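Local coordinates for programmed cell death 6-interacting protein (Homo sapiens, PDB 5WA1) that takes part in multivesicular body biogenesis, membrane repair and cytokinesis, its Bro1 domain, the part present here, binding CHMP4 proteins of the ESCRT-III machinery, at residues 23-27 with 265-269; 213-218 with 240-245; 235-240 with 353-358. All coordinates share one frame; numbering follows the deposited sequence.

Contact 1. Residues 23-27 with 265-269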
loop_
_atom_site.group_PDB
_atom_site.type_symbol
_atom_site.label_atom_id
_atom_site.label_comp_id
_atom_site.label_asym_id
_atom_site.label_seq_id
_atom_site.Cartn_x
_atom_site.Cartn_y
_atom_site.Cartn_z
ATOM N N ALA A 23 -14.300 6.135 0.843
ATOM C CA ALA A 23 -13.365 6.630 -0.175
ATOM C C ALA A 23 -12.274 7.517 0.428
ATOM O O ALA A 23 -11.865 8.518 -0.166
ATOM C CB ALA A 23 -14.110 7.365 -1.296
ATOM N N THR A 24 -11.780 7.132 1.609
ATOM C CA THR A 24 -10.747 7.887 2.313
ATOM C C THR A 24 -9.447 7.098 2.411
ATOM O O THR A 24 -8.895 6.927 3.501
ATOM C CB THR A 24 -11.224 8.265 3.714
ATOM O OG1 THR A 24 -11.601 7.079 4.423
ATOM C CG2 THR A 24 -12.417 9.203 3.643
ATOM N N PHE A 25 -8.942 6.631 1.274
ATOM C CA PHE A 25 -7.767 5.774 1.221
ATOM C C PHE A 25 -6.510 6.587 0.934
ATOM O O PHE A 25 -6.543 7.593 0.223
ATOM C CB PHE A 25 -7.945 4.689 0.153
ATOM C CG PHE A 25 -8.854 3.572 0.587
ATOM C CD1 PHE A 25 -10.221 3.657 0.390
ATOM C CD2 PHE A 25 -8.339 2.448 1.215
ATOM C CE1 PHE A 25 -11.061 2.634 0.804
ATOM C CE2 PHE A 25 -9.171 1.421 1.633
ATOM C CZ PHE A 25 -10.535 1.515 1.426
ATOM N N ILE A 26 -5.410 6.154 1.520
ATOM C CA ILE A 26 -4.129 6.827 1.374
ATOM C C ILE A 26 -3.421 6.254 0.156
ATOM O O ILE A 26 -3.385 5.031 -0.032
ATOM C CB ILE A 26 -3.276 6.650 2.638
ATOM C CG1 ILE A 26 -3.968 7.304 3.840
ATOM C CG2 ILE A 26 -1.863 7.232 2.429
ATOM C CD1 ILE A 26 -3.415 6.821 5.173
ATOM N N SER A 27 -2.880 7.134 -0.684
ATOM C CA SER A 27 -2.002 6.747 -1.775
ATOM C C SER A 27 -0.767 7.638 -1.738
ATOM O O SER A 27 -0.714 8.643 -1.025
ATOM C CB SER A 27 -2.704 6.842 -3.134
ATOM O OG SER A 27 -3.130 8.163 -3.389
ATOM N N VAL A 265 -5.915 10.309 9.261
ATOM C CA VAL A 265 -6.682 9.274 8.589
ATOM C C VAL A 265 -6.403 7.914 9.210
ATOM O O VAL A 265 -7.323 7.108 9.410
ATOM C CB VAL A 265 -6.401 9.280 7.077
ATOM C CG1 VAL A 265 -7.014 8.039 6.426
ATOM C CG2 VAL A 265 -6.982 10.531 6.451
ATOM N N LEU A 266 -5.140 7.632 9.532
ATOM C CA LEU A 266 -4.809 6.365 10.179
ATOM C C LEU A 266 -5.473 6.251 11.547
ATOM O O LEU A 266 -6.000 5.193 11.906
ATOM C CB LEU A 266 -3.295 6.236 10.332
ATOM C CG LEU A 266 -2.505 6.109 9.027
ATOM C CD1 LEU A 266 -0.997 6.068 9.343
ATOM C CD2 LEU A 266 -2.960 4.880 8.268
ATOM N N ALA A 267 -5.399 7.320 12.346
ATOM C CA ALA A 267 -6.046 7.323 13.659
ATOM C C ALA A 267 -7.552 7.097 13.532
ATOM O O ALA A 267 -8.140 6.293 14.273
ATOM C CB ALA A 267 -5.751 8.638 14.375
ATOM N N ALA A 268 -8.193 7.788 12.588
ATOM C CA ALA A 268 -9.625 7.612 12.387
ATOM C C ALA A 268 -9.951 6.179 11.976
ATOM O O ALA A 268 -10.867 5.558 12.528
ATOM C CB ALA A 268 -10.136 8.600 11.341
ATOM N N LYS A 269 -9.194 5.631 11.020
ATOM C CA LYS A 269 -9.464 4.281 10.535
ATOM C C LYS A 269 -9.227 3.229 11.614
ATOM O O LYS A 269 -9.938 2.221 11.656
ATOM C CB LYS A 269 -8.604 3.977 9.302
ATOM C CG LYS A 269 -9.074 4.653 8.018
ATOM C CD LYS A 269 -9.989 3.770 7.210
ATOM C CE LYS A 269 -10.362 4.431 5.882
ATOM N NZ LYS A 269 -9.371 4.099 4.828
HETATM O O HOH W 1 -7.100 4.957 4.702
#
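One face of the Phe25 ring carries the ammonium group of Lys269, a cation-pi contact in which NZ stands 4.1 Å from the ring centroid and only 11° off the ring normal. The carboxylate of Glu218, from helix 202-226, reaches the rim of that same face, beside CE2, and forms a salt bridge with the ammonium; aromatic face and carboxylate together suit a lysine charge held in the interior. The lysine gets there by bending twice, at chi2 (-93°) and chi4 (89°), so that its tip doubles as a donor to the backbone: NZ bonds to Thr24 O at 3.2 Å, arriving well above the carbonyl plane. A water also donates to Thr24 O. Thr24 OG1 lies against the methylene CE of Lys269, 3.3 Å away. Further along the segment, at Ile26, the chemistry turns apolar. Ile26 CD1 meets Leu266 CD2 at 3.7 Å and slides past Val265 CG1, branched residues that fill the space between an extended chain and a helix. Gln215 of helix 202-226 accepts from Ile26 N. This is an N-terminal segment without regular structure laid against helix 262-287, within the largely helical Bro1 domain.

Contact 2. Residues 213-218 with 240-245; sequences LAQAQE and QAADYF
Tyr244 and Phe245, neighbours on helix 231-252, turn their rings to two different sides of Ala214, whose small methyl lets the backbones come close: the CA atoms of Ala214 and Tyr244 are 5.0 Å apart. Ala214 CB sits over the centre of the Phe245 ring, 3.7 Å from the centroid, in a CH-pi contact, and also touches Tyr244 CB. The tyrosine ring is clasped from both faces. Leu213 CD2 lies over one, offset toward the rim, while the amide NE2 of Gln240, from the ring's own helix, covers the other; Gln217 CB comes in at the edge. With CG anti to the backbone N and a bend at chi2, Gln217 folds its CG onto Ala241 CB, 3.6 Å away, and crosses Gln240 at about a right angle, their amide planes 82° apart. In its buried amide, NE2 donates to Leu237 O of helix 231-252 and Ala356 O of the late loop, and OE1 accepts from Leu358 N. Glu218, by contrast, is extended and brings OE1 to the edge of Phe245, 3.3 Å from CZ, with carboxylate and ring planes 77° apart; a salt bridge to Lys269 probably offsets its charge. Tyr244 OH pairs with Thr357 OG1. The segment axes approach to 8.6 Å at 162°, the close antiparallel packing of an alpha-helical hairpin, here formed by the consecutive helices 202-226 and 231-252 of the Bro1 domain.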
loop_
_atom_site.group_PDB
_atom_site.type_symbol
_atom_site.label_atom_id
_atom_site.label_comp_id
_atom_site.label_asym_id
_atom_site.label_seq_id
_atom_site.Cartn_x
_atom_site.Cartn_y
_atom_site.Cartn_z
ATOM N N LEU A 213 -0.665 -2.479 3.711
ATOM C CA LEU A 213 -1.178 -3.738 4.228
ATOM C C LEU A 213 -2.497 -3.535 4.969
ATOM O O LEU A 213 -3.428 -4.332 4.814
ATOM C CB LEU A 213 -0.143 -4.396 5.135
ATOM C CG LEU A 213 -0.430 -5.859 5.481
ATOM C CD1 LEU A 213 -0.183 -6.751 4.274
ATOM C CD2 LEU A 213 0.416 -6.297 6.664
ATOM N N ALA A 214 -2.597 -2.465 5.774
ATOM C CA ALA A 214 -3.855 -2.148 6.454
ATOM C C ALA A 214 -4.977 -1.915 5.459
ATOM O O ALA A 214 -6.116 -2.341 5.678
ATOM C CB ALA A 214 -3.687 -0.905 7.333
ATOM N N GLN A 215 -4.681 -1.218 4.361
ATOM C CA GLN A 215 -5.733 -0.912 3.413
ATOM C C GLN A 215 -6.146 -2.154 2.644
ATOM O O GLN A 215 -7.329 -2.308 2.321
ATOM C CB GLN A 215 -5.291 0.237 2.501
ATOM C CG GLN A 215 -5.208 1.514 3.343
ATOM C CD GLN A 215 -4.893 2.802 2.594
ATOM O OE1 GLN A 215 -5.312 3.873 3.030
ATOM N NE2 GLN A 215 -4.130 2.719 1.499
ATOM N N ALA A 216 -5.204 -3.069 2.393
ATOM C CA ALA A 216 -5.572 -4.356 1.813
ATOM C C ALA A 216 -6.524 -5.117 2.731
ATOM O O ALA A 216 -7.533 -5.662 2.272
ATOM C CB ALA A 216 -4.318 -5.186 1.530
ATOM N N GLN A 217 -6.219 -5.165 4.035
ATOM C CA GLN A 217 -7.111 -5.832 4.988
ATOM C C GLN A 217 -8.477 -5.149 5.034
ATOM O O GLN A 217 -9.514 -5.820 5.118
ATOM C CB GLN A 217 -6.471 -5.865 6.378
ATOM C CG GLN A 217 -7.336 -6.500 7.491
ATOM C CD GLN A 217 -7.444 -8.024 7.380
ATOM O OE1 GLN A 217 -6.651 -8.667 6.696
ATOM N NE2 GLN A 217 -8.435 -8.606 8.067
ATOM N N GLU A 218 -8.500 -3.819 4.952
ATOM C CA GLU A 218 -9.777 -3.115 4.928
ATOM C C GLU A 218 -10.609 -3.505 3.716
ATOM O O GLU A 218 -11.839 -3.613 3.804
ATOM C CB GLU A 218 -9.544 -1.604 4.941
ATOM C CG GLU A 218 -10.840 -0.793 4.916
ATOM C CD GLU A 218 -10.584 0.706 4.862
ATOM O OE1 GLU A 218 -9.405 1.101 4.852
ATOM O OE2 GLU A 218 -11.557 1.486 4.832
ATOM N N GLN A 240 -8.686 -7.115 12.908
ATOM C CA GLN A 240 -7.328 -7.201 12.383
ATOM C C GLN A 240 -6.932 -5.924 11.649
ATOM O O GLN A 240 -5.788 -5.471 11.758
ATOM C CB GLN A 240 -7.202 -8.412 11.458
ATOM C CG GLN A 240 -5.818 -8.526 10.829
ATOM C CD GLN A 240 -4.732 -8.684 11.864
ATOM O OE1 GLN A 240 -4.724 -9.653 12.619
ATOM N NE2 GLN A 240 -3.808 -7.730 11.909
ATOM N N ALA A 241 -7.851 -5.349 10.873
ATOM C CA ALA A 241 -7.559 -4.079 10.220
ATOM C C ALA A 241 -7.269 -2.992 11.244
ATOM O O ALA A 241 -6.394 -2.141 11.036
ATOM C CB ALA A 241 -8.725 -3.673 9.320
ATOM N N ALA A 242 -7.990 -3.012 12.366
ATOM C CA ALA A 242 -7.731 -2.056 13.434
ATOM C C ALA A 242 -6.307 -2.183 13.945
ATOM O O ALA A 242 -5.629 -1.174 14.165
ATOM C CB ALA A 242 -8.744 -2.260 14.580
ATOM N N ASP A 243 -5.827 -3.420 14.124
ATOM C CA ASP A 243 -4.449 -3.627 14.561
ATOM C C ASP A 243 -3.449 -3.039 13.568
ATOM O O ASP A 243 -2.452 -2.425 13.974
ATOM C CB ASP A 243 -4.170 -5.117 14.752
ATOM C CG ASP A 243 -4.402 -5.571 16.168
ATOM O OD1 ASP A 243 -5.108 -4.856 16.911
ATOM O OD2 ASP A 243 -3.874 -6.639 16.535
ATOM N N TYR A 244 -3.694 -3.221 12.265
ATOM C CA TYR A 244 -2.762 -2.699 11.260
ATOM C C TYR A 244 -2.769 -1.180 11.232
ATOM O O TYR A 244 -1.711 -0.548 11.158
ATOM C CB TYR A 244 -3.123 -3.224 9.865
ATOM C CG TYR A 244 -2.825 -4.668 9.607
ATOM C CD1 TYR A 244 -1.662 -5.264 10.088
ATOM C CD2 TYR A 244 -3.697 -5.434 8.842
ATOM C CE1 TYR A 244 -1.382 -6.598 9.818
ATOM C CE2 TYR A 244 -3.428 -6.765 8.573
ATOM C CZ TYR A 244 -2.277 -7.340 9.056
ATOM O OH TYR A 244 -2.020 -8.662 8.774
ATOM N N PHE A 245 -3.962 -0.571 11.218
ATOM C CA PHE A 245 -4.031 0.888 11.254
ATOM C C PHE A 245 -3.418 1.443 12.527
ATOM O O PHE A 245 -2.755 2.492 12.500
ATOM C CB PHE A 245 -5.475 1.364 11.114
ATOM C CG PHE A 245 -5.984 1.305 9.704
ATOM C CD1 PHE A 245 -5.417 2.095 8.718
ATOM C CD2 PHE A 245 -7.019 0.459 9.364
ATOM C CE1 PHE A 245 -5.881 2.032 7.406
ATOM C CE2 PHE A 245 -7.499 0.403 8.076
ATOM C CZ PHE A 245 -6.924 1.190 7.085
#

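Contact 3. Residues 235-240 with 353-358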
loop_
_atom_site.group_PDB
_atom_site.type_symbol
_atom_site.label_atom_id
_atom_site.label_comp_id
_atom_site.label_asym_id
_atom_site.label_seq_id
_atom_site.Cartn_x
_atom_site.Cartn_y
_atom_site.Cartn_z
ATOM N N ALA A 235 -16.313 -9.324 11.987
ATOM C CA ALA A 235 -15.747 -8.688 13.173
ATOM C C ALA A 235 -14.256 -8.980 13.299
ATOM O O ALA A 235 -13.472 -8.087 13.637
ATOM C CB ALA A 235 -16.505 -9.142 14.431
ATOM N N LYS A 236 -13.845 -10.220 13.026
ATOM C CA LYS A 236 -12.429 -10.569 13.083
ATOM C C LYS A 236 -11.614 -9.902 11.972
ATOM O O LYS A 236 -10.443 -9.567 12.188
ATOM C CB LYS A 236 -12.273 -12.090 13.014
ATOM C CG LYS A 236 -12.830 -12.809 14.231
ATOM C CD LYS A 236 -12.648 -14.311 14.123
ATOM C CE LYS A 236 -13.262 -15.017 15.313
ATOM N NZ LYS A 236 -13.193 -16.497 15.186
ATOM N N LEU A 237 -12.196 -9.710 10.785
ATOM C CA LEU A 237 -11.481 -8.973 9.734
ATOM C C LEU A 237 -11.321 -7.503 10.106
ATOM O O LEU A 237 -10.247 -6.916 9.917
ATOM C CB LEU A 237 -12.227 -9.096 8.410
ATOM C CG LEU A 237 -12.348 -10.498 7.795
ATOM C CD1 LEU A 237 -13.281 -10.473 6.607
ATOM C CD2 LEU A 237 -10.991 -10.998 7.363
ATOM N N ALA A 238 -12.385 -6.891 10.637
ATOM C CA ALA A 238 -12.300 -5.507 11.090
ATOM C C ALA A 238 -11.306 -5.358 12.229
ATOM O O ALA A 238 -10.529 -4.397 12.265
ATOM C CB ALA A 238 -13.685 -5.005 11.523
ATOM N N ASN A 239 -11.328 -6.290 13.182
ATOM C CA ASN A 239 -10.429 -6.182 14.327
ATOM C C ASN A 239 -8.975 -6.246 13.874
ATOM O O ASN A 239 -8.115 -5.513 14.382
ATOM C CB ASN A 239 -10.734 -7.291 15.329
ATOM C CG ASN A 239 -10.259 -6.957 16.728
ATOM O OD1 ASN A 239 -10.204 -5.789 17.117
ATOM N ND2 ASN A 239 -9.895 -7.978 17.485
ATOM N N GLN A 240 -8.686 -7.115 12.908
ATOM C CA GLN A 240 -7.328 -7.201 12.383
ATOM C C GLN A 240 -6.932 -5.924 11.649
ATOM O O GLN A 240 -5.788 -5.471 11.758
ATOM C CB GLN A 240 -7.202 -8.412 11.458
ATOM C CG GLN A 240 -5.818 -8.526 10.829
ATOM C CD GLN A 240 -4.732 -8.684 11.864
ATOM O OE1 GLN A 240 -4.724 -9.653 12.619
ATOM N NE2 GLN A 240 -3.808 -7.730 11.909
ATOM N N ILE A 353 -12.485 -9.825 20.862
ATOM C CA ILE A 353 -12.786 -10.247 19.500
ATOM C C ILE A 353 -11.518 -10.809 18.877
ATOM O O ILE A 353 -10.421 -10.267 19.068
ATOM C CB ILE A 353 -13.347 -9.070 18.681
ATOM C CG1 ILE A 353 -14.611 -8.515 19.356
ATOM C CG2 ILE A 353 -13.626 -9.490 17.243
ATOM C CD1 ILE A 353 -15.086 -7.176 18.799
ATOM N N GLY A 354 -11.650 -11.922 18.167
ATOM C CA GLY A 354 -10.515 -12.519 17.495
ATOM C C GLY A 354 -10.036 -11.660 16.335
ATOM O O GLY A 354 -10.535 -10.565 16.070
ATOM N N LYS A 355 -9.038 -12.188 15.623
ATOM C CA LYS A 355 -8.421 -11.491 14.501
ATOM C C LYS A 355 -8.205 -12.472 13.361
ATOM O O LYS A 355 -7.751 -13.595 13.585
ATOM C CB LYS A 355 -7.082 -10.851 14.903
ATOM C CG LYS A 355 -7.270 -9.576 15.710
ATOM C CD LYS A 355 -6.045 -9.197 16.509
ATOM C CE LYS A 355 -6.402 -8.087 17.477
ATOM N NZ LYS A 355 -5.292 -7.797 18.423
ATOM N N ALA A 356 -8.533 -12.047 12.141
ATOM C CA ALA A 356 -8.285 -12.850 10.946
ATOM C C ALA A 356 -7.589 -11.995 9.897
ATOM O O ALA A 356 -8.162 -11.009 9.420
ATOM C CB ALA A 356 -9.588 -13.423 10.387
ATOM N N THR A 357 -6.369 -12.375 9.526
ATOM C CA THR A 357 -5.597 -11.641 8.531
ATOM C C THR A 357 -5.697 -12.364 7.190
ATOM O O THR A 357 -5.375 -13.551 7.091
ATOM C CB THR A 357 -4.135 -11.483 8.965
ATOM O OG1 THR A 357 -3.339 -11.067 7.844
ATOM C CG2 THR A 357 -3.582 -12.781 9.533
ATOM N N LEU A 358 -6.173 -11.649 6.174
ATOM C CA LEU A 358 -6.317 -12.164 4.820
ATOM C C LEU A 358 -5.262 -11.633 3.864
ATOM O O LEU A 358 -5.318 -11.937 2.667
ATOM C CB LEU A 358 -7.708 -11.812 4.274
ATOM C CG LEU A 358 -8.823 -12.839 4.500
ATOM C CD1 LEU A 358 -8.626 -14.008 3.563
ATOM C CD2 LEU A 358 -8.845 -13.320 5.935
#
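Lys236 O accepts twice: from Gln240 N inside its own helix and from Ala356 N across the contact, the latter at 3.1 Å with an N-H...O angle of 160°. The two donors reach the oxygen from opposite faces of the carbonyl plane, so the helical bond survives while the extended chain is gripped. Asn239 makes the second bond across. Its CG is anti to the backbone N (chi1 -158°), which swings the amide to the incoming chain, and ND2 donates to Gly354 O at 3.0 Å; that oxygen lies nearly in the amide plane, but the donor approaches from well above the Gly354 carbonyl plane. Gly354 O also receives a CA-H...O contact from Lys236 CA, 3.5 Å away. A short amide side chain suits this place, close enough to serve a passing backbone. An extended segment after helix 319-340 is thus laid across helix 231-252 of the Bro1 domain, where Leu237, Ala356 and Leu358 also pack against apolar side chains of the bound CHMP4C peptide and so form part of its binding surface. Leu237 CD2 meets Leu358 CD2 in a tight 3.5 Å contact, while at the other end Ile353 CG2 rests near Ala235 CB. Gln240 now lends its aliphatic part to the loop: CB lies 3.4 Å from Ala356 O and CG lies beside Thr357. Lys355 runs extended past the amide of Asn239, and its NZ forms a salt bridge with Asp243.

Overall arrangement
Contacts 1 and 2 are buried, whereas contact 3 is partly exposed and lies farther from the centre of the chain. Contacts 2 and 3 share Gln240 and helix 231-252: one side of the helix meets helix 202-226, another the late loop. Contact 2 has no hydrogen bond between its own segments, yet its polar side chains tie it to both neighbours: Gln215 and Glu218 to contact 1, Gln217 and Asp243 to contact 3. Contacts 1 and 3, with nearest atoms about 7 Å apart, both lay irregular chain on a helix with backbone carbonyls as acceptors; the donors are a lysine ammonium over an aromatic face in the first, a backbone N-H and an asparagine amide in the second.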